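Local coordinates for uncharacterized protein (Bacteroides ovatus, PDB 4ORL) that is of unknown function but belongs to a DUF4783 family of the NTF2 clan and probably folds as an NTF2-like cone of sheet and helices, at residues 22-27 and 43-48; 65-70 and 96-101. All blocks are in the same frame, centred on the assembly; numbering follows the deposited sequence. Where two conformers were deposited one is given.

Interaction 1: 22-27 and 43-48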
ATOM      1  N   LYS A  22       2.868  -6.482  -7.959  1.00 24.22           N
ATOM      2  CA  LYS A  22       3.282  -5.949  -9.261  1.00 26.27           C
ATOM      3  C   LYS A  22       3.959  -4.563  -9.154  1.00 24.19           C
ATOM      4  O   LYS A  22       4.862  -4.232  -9.937  1.00 25.33           O
ATOM      5  CB  LYS A  22       2.052  -5.851 -10.192  1.00 30.05           C
ATOM      6  CG  LYS A  22       2.340  -5.302 -11.588  1.00 35.28           C
ATOM      7  CD  LYS A  22       1.178  -5.570 -12.550  1.00 37.11           C
ATOM      8  N   TYR A  23       3.543  -3.791  -8.164  1.00 20.13           N
ATOM      9  CA  TYR A  23       3.975  -2.394  -8.011  1.00 19.50           C
ATOM     10  C   TYR A  23       5.006  -2.183  -6.882  1.00 18.58           C
ATOM     11  O   TYR A  23       5.340  -1.051  -6.544  1.00 18.59           O
ATOM     12  CB  TYR A  23       2.745  -1.531  -7.767  1.00 17.40           C
ATOM     13  CG  TYR A  23       1.701  -1.721  -8.832  1.00 18.03           C
ATOM     14  CD1 TYR A  23       1.831  -1.106 -10.064  1.00 19.16           C
ATOM     15  CD2 TYR A  23       0.608  -2.545  -8.623  1.00 18.37           C
ATOM     16  CE1 TYR A  23       0.884  -1.285 -11.053  1.00 20.71           C
ATOM     17  CE2 TYR A  23      -0.337  -2.747  -9.616  1.00 20.10           C
ATOM     18  CZ  TYR A  23      -0.176  -2.121 -10.840  1.00 21.04           C
ATOM     19  OH  TYR A  23      -1.103  -2.311 -11.861  1.00 25.29           O
HETATM   20  N   MSE A  24       5.486  -3.272  -6.287  0.66 19.02           N
HETATM   21  CA  MSE A  24       6.439  -3.182  -5.176  0.66 18.76           C
HETATM   22  C   MSE A  24       7.866  -3.105  -5.639  0.66 20.23           C
HETATM   23  O   MSE A  24       8.268  -3.793  -6.575  0.66 22.14           O
HETATM   24  CB  MSE A  24       6.344  -4.404  -4.276  0.66 19.30           C
HETATM   25  CG  MSE A  24       5.041  -4.391  -3.521  0.66 18.05           C
HETATM   26 SE   MSE A  24       5.024  -5.838  -2.224  0.50 18.79          SE
HETATM   27  CE  MSE A  24       3.679  -5.135  -0.987  0.66 17.67           C
ATOM     28  N   GLY A  25       8.648  -2.299  -4.932  1.00 20.66           N
ATOM     29  CA  GLY A  25      10.094  -2.218  -5.123  1.00 22.24           C
ATOM     30  C   GLY A  25      10.762  -3.472  -4.565  1.00 24.68           C
ATOM     31  O   GLY A  25      10.095  -4.325  -3.942  1.00 23.05           O
ATOM     32  N   ASP A  26      12.071  -3.593  -4.770  0.50 26.41           N
ATOM     33  CA  ASP A  26      12.805  -4.767  -4.294  0.50 29.18           C
ATOM     34  C   ASP A  26      12.836  -4.868  -2.762  0.50 28.22           C
ATOM     35  O   ASP A  26      12.929  -5.969  -2.214  0.50 29.73           O
ATOM     36  CB  ASP A  26      14.214  -4.790  -4.871  0.50 32.51           C
ATOM     37  CG  ASP A  26      14.271  -5.483  -6.213  0.50 35.33           C
ATOM     38  OD1 ASP A  26      13.212  -5.982  -6.662  0.50 36.01           O
ATOM     39  OD2 ASP A  26      15.370  -5.550  -6.811  0.50 39.08           O
ATOM     40  N   LYS A  27      12.760  -3.717  -2.088  1.00 26.56           N
ATOM     41  CA  LYS A  27      12.601  -3.670  -0.638  1.00 27.35           C
ATOM     42  C   LYS A  27      11.476  -2.704  -0.302  1.00 24.66           C
ATOM     43  O   LYS A  27      11.322  -1.652  -0.945  1.00 23.65           O
ATOM     44  CB  LYS A  27      13.891  -3.245   0.067  1.00 32.04           C
ATOM     45  CG  LYS A  27      14.949  -4.341   0.114  1.00 37.71           C
ATOM     46  CD  LYS A  27      15.604  -4.452   1.492  1.00 41.95           C
ATOM     47  N   LYS A  43       8.615 -11.063   0.952  1.00 30.61           N
ATOM     48  CA  LYS A  43       8.179 -11.027   2.346  1.00 30.39           C
ATOM     49  C   LYS A  43       7.141  -9.936   2.566  1.00 27.68           C
ATOM     50  O   LYS A  43       6.199 -10.123   3.337  1.00 27.34           O
ATOM     51  CB  LYS A  43       9.364 -10.827   3.286  1.00 31.93           C
ATOM     52  CG  LYS A  43      10.292 -12.027   3.342  1.00 35.90           C
ATOM     53  CD  LYS A  43      11.468 -11.769   4.249  1.00 38.50           C
ATOM     54  CE  LYS A  43      12.431 -12.939   4.212  1.00 43.62           C
ATOM     55  NZ  LYS A  43      13.152 -13.027   2.902  1.00 45.77           N
ATOM     56  N   ALA A  44       7.319  -8.803   1.897  1.00 25.80           N
ATOM     57  CA  ALA A  44       6.338  -7.719   1.985  1.00 23.83           C
ATOM     58  C   ALA A  44       4.998  -8.196   1.455  1.00 24.05           C
ATOM     59  O   ALA A  44       3.936  -7.865   2.029  1.00 22.85           O
ATOM     60  CB  ALA A  44       6.808  -6.504   1.211  1.00 22.44           C
ATOM     61  N   THR A  45       5.033  -8.908   0.325  1.00 24.98           N
ATOM     62  CA  THR A  45       3.812  -9.432  -0.306  1.00 26.02           C
ATOM     63  C   THR A  45       3.103 -10.408   0.636  1.00 26.47           C
ATOM     64  O   THR A  45       1.873 -10.343   0.812  1.00 25.09           O
ATOM     65  CB  THR A  45       4.125 -10.103  -1.679  1.00 28.42           C
ATOM     66  OG1 THR A  45       4.688  -9.134  -2.564  1.00 28.17           O
ATOM     67  CG2 THR A  45       2.856 -10.685  -2.320  1.00 29.92           C
ATOM     68  N   ALA A  46       3.878 -11.288   1.271  1.00 27.27           N
ATOM     69  CA  ALA A  46       3.346 -12.248   2.237  1.00 28.30           C
ATOM     70  C   ALA A  46       2.742 -11.552   3.464  1.00 26.62           C
ATOM     71  O   ALA A  46       1.681 -11.942   3.949  1.00 26.71           O
ATOM     72  CB  ALA A  46       4.442 -13.234   2.666  1.00 31.20           C
ATOM     73  N   ALA A  47       3.401 -10.491   3.926  1.00 25.45           N
ATOM     74  CA  ALA A  47       2.899  -9.702   5.057  1.00 24.47           C
ATOM     75  C   ALA A  47       1.564  -9.025   4.707  1.00 21.82           C
ATOM     76  O   ALA A  47       0.639  -9.007   5.527  1.00 21.84           O
ATOM     77  CB  ALA A  47       3.929  -8.663   5.470  1.00 24.36           C
HETATM   78  N   MSE A  48       1.465  -8.493   3.496  1.00 20.49           N
HETATM   79  CA  MSE A  48       0.216  -7.857   3.039  1.00 18.54           C
HETATM   80  C   MSE A  48      -0.852  -8.892   2.837  1.00 19.34           C
HETATM   81  O   MSE A  48      -2.022  -8.641   3.122  1.00 18.52           O
HETATM   82  CB  MSE A  48       0.411  -7.060   1.758  1.00 17.21           C
HETATM   83  CG  MSE A  48       1.292  -5.837   1.971  1.00 16.80           C
HETATM   84 SE   MSE A  48       0.587  -4.591   3.318  0.75 16.92          SE
HETATM   85  CE  MSE A  48      -1.203  -4.408   2.577  1.00 14.93           C
TER
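The selenomethionine M24 reaches helix 41-54 because its CG stands anti to the carbonyl carbon (chi1 -70°) and the chain beyond runs extended, which lays SE and CE against the residues one and two turns into the helix; this holds for one of the two conformers modelled for M24. In it, SE of M24 meets the methyl CB of A44 at 3.9 Å and lies 3.3 Å from the hydroxyl OG1 of T45, without a hydrogen bond between them. The terminal CE of M24 goes further along the helix and touches CG of M48, also a selenomethionine, at 3.9 Å, while CB of A44 lies 4.1 Å from CE of M24. A44 and M48, a turn apart, face M24, and T45 flanks them. In an NTF2-like fold a curved mixed sheet wraps round helices, and here the short strand 24-25, just before the corner at D26 and K27, brings a side chain down onto the helix that follows the hairpin 28-32/35-40. A44 also rests on V28 and L30, M48 on F12, L20, F32 and I105, and M24 on I103, making a buried, largely apolar contact with the T45 hydroxyl at its margin. That hydroxyl, T45 OG1, is hydrogen-bonded to the carbonyl O of K41 a turn earlier.

Interaction 2: 65-70 and 96-101; sequences QGKRDE and NQYLIH
The Y98 ring has the carbonyl O of D69 at its edge, near its plane, whereas K67 NZ and the carbonyl O of E70 come to it obliquely. E70 O is 3.5 Å from Y98 CE2, beside the hydroxyl end of the ring. K67 crosses the tyrosine at about a right angle; with CG anti to the backbone N (chi1 175°) its chain runs out extended and bends only at the last torsion, bringing K67 NZ to 2.9 Å from Y98 OH. The geometry there does not suit a hydrogen bond. K67 NZ is instead bonded to D69 O at 2.7 Å, tilted 32° from the carbonyl plane, and forms a salt bridge with E3. Y98 OH lies 3.4 Å from D69 O, at most a weak link. Putting an alanine in place of Y98 would probably leave K67 NZ and the carbonyls of D69 and E70 without the aromatic neighbour they gather round. The tyrosine thus reaches from strand 97-108 to the turn linking strands 57-68 and 71-80, the antiparallel hairpin at one margin of the mixed sheet. It spans strands 83-94 and 71-80, which lie between its own strand and the outermost 57-68, resting on K93 and S72, while Q2 and E3 of the N-terminal segment also touch it.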
ATOM      1  N   GLN A  65      -3.569  12.060  -3.175  1.00 17.29           N
ATOM      2  CA  GLN A  65      -2.539  11.533  -4.090  0.50 17.67           C
ATOM      3  C   GLN A  65      -1.610  12.680  -4.411  1.00 18.19           C
ATOM      4  O   GLN A  65      -2.065  13.832  -4.521  1.00 19.70           O
ATOM      5  CB  GLN A  65      -3.157  11.075  -5.420  0.50 18.88           C
ATOM      6  CG  GLN A  65      -4.145   9.946  -5.327  0.50 19.41           C
ATOM      7  CD  GLN A  65      -4.488   9.371  -6.690  0.50 21.48           C
ATOM      8  OE1 GLN A  65      -3.605   8.968  -7.445  0.50 25.61           O
ATOM      9  NE2 GLN A  65      -5.759   9.313  -6.998  0.50 22.54           N
ATOM     10  N   GLY A  66      -0.358  12.393  -4.645  1.00 17.81           N
ATOM     11  CA  GLY A  66       0.540  13.448  -5.023  1.00 18.74           C
ATOM     12  C   GLY A  66       1.866  13.004  -5.521  1.00 18.32           C
ATOM     13  O   GLY A  66       2.156  11.818  -5.584  1.00 17.02           O
ATOM     14  N   LYS A  67       2.678  14.000  -5.864  1.00 19.08           N
ATOM     15  CA  LYS A  67       3.983  13.813  -6.492  1.00 19.89           C
ATOM     16  C   LYS A  67       4.898  14.934  -6.055  1.00 21.34           C
ATOM     17  O   LYS A  67       4.469  16.063  -5.950  1.00 22.26           O
ATOM     18  CB  LYS A  67       3.843  13.861  -8.031  1.00 21.43           C
ATOM     19  CG  LYS A  67       5.146  13.799  -8.824  1.00 22.97           C
ATOM     20  CD  LYS A  67       4.922  14.170 -10.282  1.00 25.96           C
ATOM     21  CE  LYS A  67       6.224  14.319 -11.046  1.00 27.86           C
ATOM     22  NZ  LYS A  67       6.904  13.026 -11.308  1.00 27.99           N
ATOM     23  N   ARG A  68       6.174  14.613  -5.845  1.00 21.83           N
ATOM     24  CA  ARG A  68       7.229  15.617  -5.713  1.00 25.35           C
ATOM     25  C   ARG A  68       8.413  15.050  -6.467  1.00 24.24           C
ATOM     26  O   ARG A  68       9.037  14.087  -6.013  1.00 22.66           O
ATOM     27  CB  ARG A  68       7.585  15.844  -4.238  1.00 28.91           C
ATOM     28  CG  ARG A  68       8.894  16.583  -3.976  1.00 35.96           C
ATOM     29  CD  ARG A  68       8.724  18.069  -4.040  1.00 40.52           C
ATOM     30  NE  ARG A  68       9.972  18.781  -3.756  1.00 45.95           N
ATOM     31  CZ  ARG A  68      10.090  20.107  -3.713  1.00 52.56           C
ATOM     32  NH1 ARG A  68       9.032  20.892  -3.942  1.00 56.98           N
ATOM     33  NH2 ARG A  68      11.272  20.657  -3.445  1.00 53.19           N
ATOM     34  N   ASP A  69       8.671  15.595  -7.650  1.00 25.08           N
ATOM     35  CA  ASP A  69       9.740  15.125  -8.515  1.00 25.81           C
ATOM     36  C   ASP A  69       9.608  13.627  -8.761  1.00 24.89           C
ATOM     37  O   ASP A  69       8.545  13.192  -9.187  1.00 24.59           O
ATOM     38  CB  ASP A  69      11.102  15.556  -7.950  1.00 27.03           C
ATOM     39  CG  ASP A  69      11.211  17.046  -7.822  1.00 30.01           C
ATOM     40  OD1 ASP A  69      10.617  17.756  -8.671  1.00 31.14           O
ATOM     41  OD2 ASP A  69      11.890  17.540  -6.893  1.00 32.58           O
ATOM     42  N   GLU A  70      10.613  12.821  -8.405  1.00 24.55           N
ATOM     43  CA  GLU A  70      10.568  11.399  -8.717  1.00 24.49           C
ATOM     44  C   GLU A  70      10.017  10.556  -7.560  1.00 21.69           C
ATOM     45  O   GLU A  70      10.307   9.360  -7.458  1.00 22.43           O
ATOM     46  CB  GLU A  70      11.946  10.902  -9.168  1.00 27.56           C
ATOM     47  CG  GLU A  70      12.413  11.542 -10.479  1.00 32.66           C
ATOM     48  CD  GLU A  70      13.660  10.894 -11.074  1.00 37.93           C
ATOM     49  OE1 GLU A  70      14.354  10.144 -10.362  1.00 41.14           O
ATOM     50  OE2 GLU A  70      13.946  11.145 -12.263  1.00 44.92           O
ATOM     51  N   ASN A  96      11.670   3.346 -15.486  1.00 33.91           N
ATOM     52  CA  ASN A  96      10.574   4.149 -15.982  1.00 35.25           C
ATOM     53  C   ASN A  96       9.235   3.774 -15.340  1.00 32.15           C
ATOM     54  O   ASN A  96       8.190   3.859 -15.973  1.00 34.43           O
ATOM     55  CB  ASN A  96      10.473   4.031 -17.509  1.00 39.20           C
ATOM     56  CG  ASN A  96       9.497   5.029 -18.106  1.00 41.14           C
ATOM     57  OD1 ASN A  96       9.456   6.196 -17.698  1.00 41.79           O
ATOM     58  ND2 ASN A  96       8.673   4.565 -19.045  1.00 41.18           N
ATOM     59  N   GLN A  97       9.259   3.369 -14.077  1.00 29.79           N
ATOM     60  CA  GLN A  97       8.024   3.142 -13.362  1.00 27.59           C
ATOM     61  C   GLN A  97       8.187   3.500 -11.898  1.00 24.48           C
ATOM     62  O   GLN A  97       9.303   3.504 -11.359  1.00 25.35           O
ATOM     63  CB  GLN A  97       7.552   1.694 -13.512  1.00 28.24           C
ATOM     64  CG  GLN A  97       8.491   0.665 -12.914  1.00 30.08           C
ATOM     65  CD  GLN A  97       8.049  -0.772 -13.169  1.00 33.27           C
ATOM     66  OE1 GLN A  97       6.863  -1.055 -13.373  1.00 39.90           O
ATOM     67  NE2 GLN A  97       8.993  -1.687 -13.110  1.00 32.73           N
ATOM     68  N   TYR A  98       7.073   3.829 -11.270  1.00 22.10           N
ATOM     69  CA  TYR A  98       7.061   4.175  -9.862  1.00 20.47           C
ATOM     70  C   TYR A  98       6.738   2.930  -9.053  1.00 19.30           C
ATOM     71  O   TYR A  98       5.757   2.245  -9.318  1.00 20.11           O
ATOM     72  CB  TYR A  98       6.054   5.292  -9.600  1.00 19.71           C
ATOM     73  CG  TYR A  98       6.573   6.661 -10.004  1.00 20.20           C
ATOM     74  CD1 TYR A  98       6.716   7.010 -11.346  1.00 22.39           C
ATOM     75  CD2 TYR A  98       6.910   7.611  -9.043  1.00 20.05           C
ATOM     76  CE1 TYR A  98       7.204   8.258 -11.712  1.00 23.71           C
ATOM     77  CE2 TYR A  98       7.408   8.852  -9.395  1.00 21.68           C
ATOM     78  CZ  TYR A  98       7.567   9.172 -10.735  1.00 23.38           C
ATOM     79  OH  TYR A  98       8.047  10.420 -11.105  1.00 25.89           O
ATOM     80  N   LEU A  99       7.601   2.612  -8.095  1.00 18.07           N
ATOM     81  CA  LEU A  99       7.446   1.411  -7.307  1.00 16.83           C
ATOM     82  C   LEU A  99       7.343   1.744  -5.845  1.00 15.15           C
ATOM     83  O   LEU A  99       7.979   2.683  -5.363  1.00 15.57           O
ATOM     84  CB  LEU A  99       8.634   0.467  -7.529  1.00 17.83           C
ATOM     85  CG  LEU A  99       8.823  -0.053  -8.953  1.00 19.61           C
ATOM     86  CD1 LEU A  99      10.048  -0.923  -9.003  1.00 21.24           C
ATOM     87  CD2 LEU A  99       7.597  -0.812  -9.420  1.00 20.14           C
ATOM     88  N   ILE A 100       6.513   0.984  -5.148  1.00 14.71           N
ATOM     89  CA  ILE A 100       6.270   1.173  -3.719  1.00 14.56           C
ATOM     90  C   ILE A 100       7.494   0.799  -2.916  1.00 15.45           C
ATOM     91  O   ILE A 100       8.017  -0.304  -3.039  1.00 16.83           O
ATOM     92  CB  ILE A 100       5.091   0.317  -3.230  1.00 14.47           C
ATOM     93  CG1 ILE A 100       3.800   0.695  -3.954  1.00 14.84           C
ATOM     94  CG2 ILE A 100       4.939   0.440  -1.723  1.00 14.24           C
ATOM     95  CD1 ILE A 100       2.710  -0.357  -3.822  1.00 16.27           C
ATOM     96  N   HIS A 101       7.955   1.734  -2.101  1.00 15.41           N
ATOM     97  CA  HIS A 101       9.056   1.462  -1.177  1.00 17.49           C
ATOM     98  C   HIS A 101       8.661   1.583   0.305  1.00 16.82           C
ATOM     99  O   HIS A 101       9.424   1.180   1.160  1.00 17.51           O
ATOM    100  CB  HIS A 101      10.276   2.315  -1.496  1.00 20.80           C
ATOM    101  CG  HIS A 101      10.104   3.747  -1.186  1.00 24.12           C
ATOM    102  ND1 HIS A 101      10.469   4.289   0.030  1.00 27.00           N
ATOM    103  CD2 HIS A 101       9.619   4.771  -1.927  1.00 25.87           C
ATOM    104  CE1 HIS A 101      10.187   5.581   0.034  1.00 29.52           C
ATOM    105  NE2 HIS A 101       9.687   5.903  -1.146  1.00 26.51           N
TER

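Interaction 1 is the buried contact, its centre about 9 Å from the centre of the chain; interaction 2, its centre about 13 Å from that point, is partly buried: three of its four touching residues are exposed and Y98 is buried. The first joins a short strand to a helix through selenomethionine side chains, an alanine methyl and a threonine hydroxyl; the second joins a strand to a hairpin turn of the same sheet through an aromatic ring, an ammonium and backbone carbonyls. Strand 97-108 connects them: Y23 O probably hydrogen-bonds to I100 N at 2.7 Å and G25 N to I100 O at 2.8 Å, which would tie 22-27 to the strand carrying Y98.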